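Haloacid delahogenase-like family hydrolase (Xanthomonas campestris pv. campestris, PDB 2PKE) probably acts as a magnesium-dependent phosphatase of the haloacid dehalogenase (HAD) superfamily. Local coordinates at residues I114-Y128 with P233-A245. Sequence-based numbering, arbitrary orientation.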
# COMPACT_ATOMS: atom_id res chain seq x y z
N ILE A 114 21.51 6.76 -5.18
CA ILE A 114 22.84 6.18 -5.36
C ILE A 114 23.57 6.89 -6.51
O ILE A 114 22.95 7.30 -7.49
CB ILE A 114 22.71 4.65 -5.59
CG1 ILE A 114 22.45 3.98 -4.23
CG2 ILE A 114 23.93 4.12 -6.33
CD1 ILE A 114 21.85 2.60 -4.31
N ALA A 115 24.89 7.03 -6.38
CA ALA A 115 25.70 7.67 -7.41
C ALA A 115 25.46 7.08 -8.78
O ALA A 115 25.56 5.86 -8.96
CB ALA A 115 27.21 7.56 -7.06
N GLY A 116 25.13 7.96 -9.74
CA GLY A 116 24.97 7.60 -11.14
C GLY A 116 23.58 7.17 -11.57
O GLY A 116 23.32 6.99 -12.77
N VAL A 117 22.68 7.01 -10.60
CA VAL A 117 21.36 6.47 -10.88
C VAL A 117 20.54 7.39 -11.76
O VAL A 117 20.03 6.97 -12.79
CB VAL A 117 20.63 6.11 -9.59
CG1 VAL A 117 19.13 5.95 -9.80
CG2 VAL A 117 21.25 4.83 -9.01
N ARG A 118 20.48 8.68 -11.43
CA ARG A 118 19.63 9.59 -12.19
C ARG A 118 20.06 9.64 -13.63
O ARG A 118 19.19 9.68 -14.54
CB ARG A 118 19.64 11.00 -11.55
CG ARG A 118 18.73 11.98 -12.22
CD ARG A 118 18.55 13.31 -11.51
NE ARG A 118 17.66 13.93 -12.44
CZ ARG A 118 16.35 14.00 -12.33
NH1 ARG A 118 15.70 13.75 -11.20
NH2 ARG A 118 15.69 14.47 -13.36
N GLU A 119 21.37 9.65 -13.88
CA GLU A 119 21.84 9.72 -15.28
C GLU A 119 21.50 8.44 -16.03
O GLU A 119 21.13 8.51 -17.16
CB GLU A 119 23.37 9.94 -15.40
CG GLU A 119 23.80 11.37 -15.06
CD GLU A 119 23.99 11.65 -13.57
OE1 GLU A 119 23.73 10.75 -12.70
OE2 GLU A 119 24.44 12.79 -13.27
N ALA A 120 21.72 7.29 -15.39
CA ALA A 120 21.37 5.94 -15.94
C ALA A 120 19.88 5.89 -16.34
O ALA A 120 19.53 5.57 -17.48
CB ALA A 120 21.70 4.88 -14.91
N VAL A 121 19.00 6.26 -15.41
CA VAL A 121 17.55 6.22 -15.64
C VAL A 121 17.12 7.15 -16.78
O VAL A 121 16.31 6.76 -17.62
CB VAL A 121 16.72 6.63 -14.39
CG1 VAL A 121 15.22 6.62 -14.71
CG2 VAL A 121 17.05 5.77 -13.15
N ALA A 122 17.63 8.39 -16.77
CA ALA A 122 17.36 9.35 -17.84
C ALA A 122 17.82 8.81 -19.18
O ALA A 122 17.15 8.98 -20.21
CB ALA A 122 18.09 10.75 -17.51
N ALA A 123 19.01 8.21 -19.19
CA ALA A 123 19.57 7.64 -20.44
C ALA A 123 18.67 6.53 -20.98
O ALA A 123 18.37 6.50 -22.18
CB ALA A 123 21.03 7.13 -20.23
N ILE A 124 18.23 5.63 -20.10
CA ILE A 124 17.35 4.54 -20.50
C ILE A 124 16.00 5.07 -20.94
O ILE A 124 15.49 4.66 -22.00
CB ILE A 124 17.19 3.51 -19.40
CG1 ILE A 124 18.53 2.77 -19.21
CG2 ILE A 124 16.02 2.55 -19.73
CD1 ILE A 124 18.72 2.06 -17.85
N ALA A 125 15.47 6.03 -20.19
CA ALA A 125 14.13 6.57 -20.43
C ALA A 125 14.04 7.26 -21.78
O ALA A 125 12.96 7.48 -22.27
CB ALA A 125 13.74 7.50 -19.36
N ALA A 126 15.17 7.61 -22.38
CA ALA A 126 15.21 8.21 -23.72
C ALA A 126 14.75 7.22 -24.80
O ALA A 126 14.18 7.64 -25.80
CB ALA A 126 16.64 8.72 -24.04
N ASP A 127 14.99 5.92 -24.58
CA ASP A 127 14.70 4.87 -25.59
C ASP A 127 13.63 3.83 -25.22
O ASP A 127 13.20 3.07 -26.08
CB ASP A 127 15.99 4.09 -25.90
CG ASP A 127 17.08 4.96 -26.44
OD1 ASP A 127 16.79 5.71 -27.37
OD2 ASP A 127 18.22 4.91 -25.95
N TYR A 128 13.30 3.78 -23.93
CA TYR A 128 12.44 2.76 -23.35
C TYR A 128 11.45 3.42 -22.39
O TYR A 128 11.81 4.43 -21.78
CB TYR A 128 13.28 1.79 -22.55
CG TYR A 128 14.34 1.14 -23.39
CD1 TYR A 128 14.03 0.05 -24.19
CD2 TYR A 128 15.63 1.64 -23.43
CE1 TYR A 128 15.01 -0.55 -25.00
CE2 TYR A 128 16.62 1.02 -24.23
CZ TYR A 128 16.30 -0.05 -25.03
OH TYR A 128 17.26 -0.66 -25.88
N PRO A 233 25.30 1.54 -11.42
CA PRO A 233 24.28 2.03 -12.34
C PRO A 233 24.77 2.58 -13.66
O PRO A 233 24.02 2.57 -14.63
CB PRO A 233 23.55 3.11 -11.53
CG PRO A 233 23.78 2.73 -10.14
CD PRO A 233 25.17 2.19 -10.10
N SER A 234 25.98 3.13 -13.71
CA SER A 234 26.49 3.69 -14.96
C SER A 234 26.53 2.63 -16.10
O SER A 234 26.44 2.96 -17.29
CB SER A 234 27.87 4.36 -14.75
OG SER A 234 28.87 3.43 -14.37
N GLY A 235 26.59 1.35 -15.72
CA GLY A 235 26.52 0.25 -16.70
C GLY A 235 25.13 -0.18 -17.16
O GLY A 235 24.99 -0.96 -18.09
N TRP A 236 24.07 0.38 -16.57
CA TRP A 236 22.73 -0.09 -16.85
C TRP A 236 22.27 0.19 -18.29
O TRP A 236 21.64 -0.67 -18.88
CB TRP A 236 21.69 0.52 -15.90
CG TRP A 236 21.74 0.10 -14.46
CD1 TRP A 236 22.36 -0.98 -13.95
CD2 TRP A 236 21.04 0.72 -13.37
NE1 TRP A 236 22.15 -1.06 -12.59
CE2 TRP A 236 21.35 -0.02 -12.20
CE3 TRP A 236 20.28 1.89 -13.25
CZ2 TRP A 236 20.86 0.32 -10.94
CZ3 TRP A 236 19.80 2.25 -12.00
CH2 TRP A 236 20.07 1.46 -10.86
N PRO A 237 22.49 1.42 -18.80
CA PRO A 237 22.00 1.72 -20.15
C PRO A 237 22.62 0.80 -21.22
O PRO A 237 21.88 0.24 -22.04
CB PRO A 237 22.37 3.22 -20.33
CG PRO A 237 22.52 3.75 -18.92
CD PRO A 237 23.11 2.62 -18.18
N ALA A 238 23.93 0.58 -21.14
CA ALA A 238 24.62 -0.37 -22.04
C ALA A 238 24.06 -1.80 -21.93
O ALA A 238 23.91 -2.51 -22.93
CB ALA A 238 26.16 -0.38 -21.75
N ALA A 239 23.74 -2.20 -20.72
CA ALA A 239 23.21 -3.54 -20.43
C ALA A 239 21.83 -3.68 -21.02
O ALA A 239 21.55 -4.69 -21.62
CB ALA A 239 23.22 -3.86 -18.90
N VAL A 240 21.01 -2.64 -20.92
CA VAL A 240 19.66 -2.65 -21.51
C VAL A 240 19.76 -2.83 -23.02
O VAL A 240 19.05 -3.66 -23.62
CB VAL A 240 18.84 -1.38 -21.15
CG1 VAL A 240 17.52 -1.25 -22.08
CG2 VAL A 240 18.50 -1.39 -19.67
N ARG A 241 20.68 -2.06 -23.62
CA ARG A 241 20.89 -2.11 -25.05
C ARG A 241 21.35 -3.48 -25.50
O ARG A 241 20.97 -3.92 -26.57
CB ARG A 241 21.95 -1.11 -25.46
CG ARG A 241 21.48 0.27 -25.49
CD ARG A 241 22.61 1.25 -25.81
NE ARG A 241 22.23 2.48 -25.19
CZ ARG A 241 22.90 3.12 -24.25
NH1 ARG A 241 24.13 2.73 -23.87
NH2 ARG A 241 22.35 4.22 -23.75
N ALA A 242 22.22 -4.12 -24.70
CA ALA A 242 22.77 -5.41 -25.04
C ALA A 242 21.67 -6.46 -24.98
O ALA A 242 21.60 -7.33 -25.85
CB ALA A 242 23.97 -5.79 -24.07
N LEU A 243 20.83 -6.38 -23.95
CA LEU A 243 19.69 -7.28 -23.78
C LEU A 243 18.71 -7.09 -24.91
O LEU A 243 18.19 -8.08 -25.45
CB LEU A 243 19.05 -7.12 -22.41
CG LEU A 243 19.92 -7.72 -21.27
CD1 LEU A 243 19.35 -7.22 -19.89
CD2 LEU A 243 20.01 -9.22 -21.36
N ASP A 244 18.47 -5.84 -25.29
CA ASP A 244 17.61 -5.54 -26.39
C ASP A 244 18.13 -6.13 -27.68
O ASP A 244 17.35 -6.62 -28.48
CB ASP A 244 17.46 -4.04 -26.51
CG ASP A 244 16.41 -3.62 -27.55
OD1 ASP A 244 15.76 -4.45 -28.19
OD2 ASP A 244 16.27 -2.41 -27.71
N ALA A 245 19.44 -6.07 -27.91
CA ALA A 245 20.02 -6.63 -29.13
C ALA A 245 19.77 -8.15 -29.20
O ALA A 245 19.34 -8.65 -30.21
CB ALA A 245 21.49 -6.32 -29.21
O HOH W 1 19.10 4.29 -23.75
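Tyr128 closes one end of this helix pair with its hydroxyl, which donates a hydrogen bond to Asp244 (OH to OD2, 2.7 Å). The acceptor uses its anti lone pair and lies in the plane of the phenol at the ring edge, while the carboxylate itself is turned 69° from the ring. Over one ring face sits Val240, whose CG1 makes a CH-pi contact 3.5 Å from the ring centroid; the methyl reaches it because it stands anti to the backbone N (chi1 166°). The other methyl of Val240, CG2, meets Ile124 CD1, and Ile124 also lays CG1 across Pro237, 3.7 Å from Pro237 CA. Further toward the N-termini, Ala120 CB lies 3.3 Å from Pro233 O and also touches Trp236 CE3. Tightest among the carbon contacts at this end is Val117 CG2 against Pro233 CG, at 3.5 Å. On the outer side a water donates to Ala123 O; its link to Asp127 OD2 is doubtful and that to Arg241 NH2 long.

Behind this first shell, Asp244 is anchored through OD1, which accepts from the backbone N atoms of Ala12 and Ile13, and Trp236 is held by NE1 bonding to Thr206 OG1. Gly116 occupies the N-cap position of helix 117-125, which runs at 31° to helix 236-245, their axes 9.2 Å apart at closest approach. The two helices lie side by side against the parallel sheet of the Rossmann-like HAD core: Ile124, Tyr128 and Val240 rest on Val16 of the central strand 15-18, Val240 also reaches Ile204 of strand 202-205, and Trp236 packs on Ile185 of strand 182-186.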